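Local coordinates for substrate-binding protein (Synechococcus sp., PDB 6WPN) that probably binds sugars or oligosaccharides in the periplasm, as a solute-binding protein serving membrane transport in a marine cyanobacterium, at residues L252-E257 with Q272-G277. Sequence-based numbering, arbitrary orientation.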
# COMPACT_ATOMS: atom_id res chain seq x y z
N LEU A 252 -0.12 8.41 -17.26
CA LEU A 252 -0.71 7.80 -18.45
C LEU A 252 -2.23 7.78 -18.36
O LEU A 252 -2.92 7.99 -19.36
CB LEU A 252 -0.16 6.39 -18.66
CG LEU A 252 1.29 6.23 -19.15
CD1 LEU A 252 1.66 4.76 -19.22
CD2 LEU A 252 1.50 6.89 -20.51
N TYR A 253 -2.76 7.53 -17.16
CA TYR A 253 -4.21 7.52 -17.01
C TYR A 253 -4.80 8.91 -17.22
O TYR A 253 -5.83 9.06 -17.91
CB TYR A 253 -4.60 6.96 -15.64
CG TYR A 253 -6.08 6.67 -15.53
CD1 TYR A 253 -6.60 5.46 -15.97
CD2 TYR A 253 -6.96 7.61 -15.00
CE1 TYR A 253 -7.95 5.19 -15.88
CE2 TYR A 253 -8.31 7.34 -14.90
CZ TYR A 253 -8.80 6.13 -15.35
OH TYR A 253 -10.14 5.85 -15.27
N GLN A 254 -4.17 9.94 -16.65
CA GLN A 254 -4.68 11.30 -16.82
C GLN A 254 -4.57 11.78 -18.26
O GLN A 254 -5.25 12.73 -18.64
CB GLN A 254 -3.93 12.27 -15.90
CG GLN A 254 -4.13 11.99 -14.42
CD GLN A 254 -3.47 13.04 -13.54
OE1 GLN A 254 -2.70 13.88 -14.02
NE2 GLN A 254 -3.75 12.99 -12.25
N SER A 255 -3.74 11.13 -19.07
CA SER A 255 -3.64 11.46 -20.48
C SER A 255 -4.61 10.66 -21.34
O SER A 255 -4.67 10.88 -22.56
CB SER A 255 -2.21 11.23 -20.98
OG SER A 255 -1.28 11.95 -20.20
N GLY A 256 -5.35 9.73 -20.75
CA GLY A 256 -6.21 8.87 -21.53
C GLY A 256 -5.47 7.76 -22.25
O GLY A 256 -6.00 7.21 -23.22
N GLU A 257 -4.27 7.41 -21.80
CA GLU A 257 -3.46 6.38 -22.43
C GLU A 257 -3.43 5.07 -21.65
O GLU A 257 -2.77 4.12 -22.08
CB GLU A 257 -2.03 6.88 -22.65
CG GLU A 257 -1.88 7.81 -23.84
CD GLU A 257 -2.06 7.09 -25.17
OE1 GLU A 257 -1.63 5.92 -25.27
OE2 GLU A 257 -2.64 7.69 -26.11
N GLN A 272 -10.13 14.39 -11.08
CA GLN A 272 -11.25 15.25 -11.41
C GLN A 272 -10.79 16.67 -11.71
O GLN A 272 -11.27 17.30 -12.66
CB GLN A 272 -12.27 15.26 -10.27
CG GLN A 272 -13.07 13.98 -10.14
CD GLN A 272 -14.02 14.00 -8.95
OE1 GLN A 272 -14.07 14.97 -8.20
NE2 GLN A 272 -14.80 12.94 -8.80
N THR A 273 -9.85 17.18 -10.92
CA THR A 273 -9.37 18.54 -11.12
C THR A 273 -8.36 18.63 -12.26
O THR A 273 -8.41 19.56 -13.06
CB THR A 273 -8.76 19.08 -9.82
OG1 THR A 273 -7.67 18.24 -9.43
CG2 THR A 273 -9.79 19.10 -8.71
N ASN A 274 -7.45 17.66 -12.35
CA ASN A 274 -6.37 17.74 -13.33
C ASN A 274 -6.80 17.28 -14.72
O ASN A 274 -6.27 17.78 -15.72
CB ASN A 274 -5.17 16.92 -12.86
CG ASN A 274 -4.46 17.54 -11.68
OD1 ASN A 274 -4.59 18.74 -11.41
ND2 ASN A 274 -3.71 16.73 -10.95
N ALA A 275 -7.74 16.35 -14.82
CA ALA A 275 -8.17 15.81 -16.11
C ALA A 275 -9.65 15.50 -16.06
O ALA A 275 -10.06 14.33 -15.96
CB ALA A 275 -7.36 14.57 -16.48
N PRO A 276 -10.51 16.52 -16.14
CA PRO A 276 -11.95 16.26 -16.04
C PRO A 276 -12.48 15.37 -17.14
O PRO A 276 -13.41 14.59 -16.90
CB PRO A 276 -12.57 17.67 -16.12
CG PRO A 276 -11.44 18.62 -15.83
CD PRO A 276 -10.21 17.95 -16.35
N GLY A 277 -11.90 15.43 -18.35
CA GLY A 277 -12.37 14.58 -19.43
C GLY A 277 -12.22 13.10 -19.10
O GLY A 277 -13.08 12.29 -19.45
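Gln254 touches Ala275 and Asn274 from the last turn of its helix, and its side chain can be traced outward across the contact. CB lies 4.2 Å from Ala275 CB, a van der Waals approach; the same methyl group also packs on the backbone, with Ala275 CB 3.5 Å from Gln254 O. The first torsion (chi1 -63°) places CG anti to the carbonyl carbon and beside the backbone N, and from there the chain runs extended through CD, carrying the amide over to Asn274. There OE1 stands 4.1 Å from Asn274 CB. The amide planes are turned 67° apart, and their nearest polar atoms are two donor nitrogens, Gln254 NE2 and Asn274 ND2, 4.0 Å apart and beyond hydrogen-bonding range, so the amides only pass each other. With 126 Å² buried in total, this is light surface packing. Helix 246-254 ends in a Schellman motif at Gly256 (phi 77°), whose wider bond runs from Glu257 N to Leu252 O (2.8 Å). Ala275 leaves helix 265-274 and occupies the N-cap position of helix 276-280. The contact lies where the C-terminal end of helix 246-254 meets the junction of those two helices, while Gln254 also packs on Phe267 and Ile271, and Tyr253 reaches strand 137-149 at Leu147.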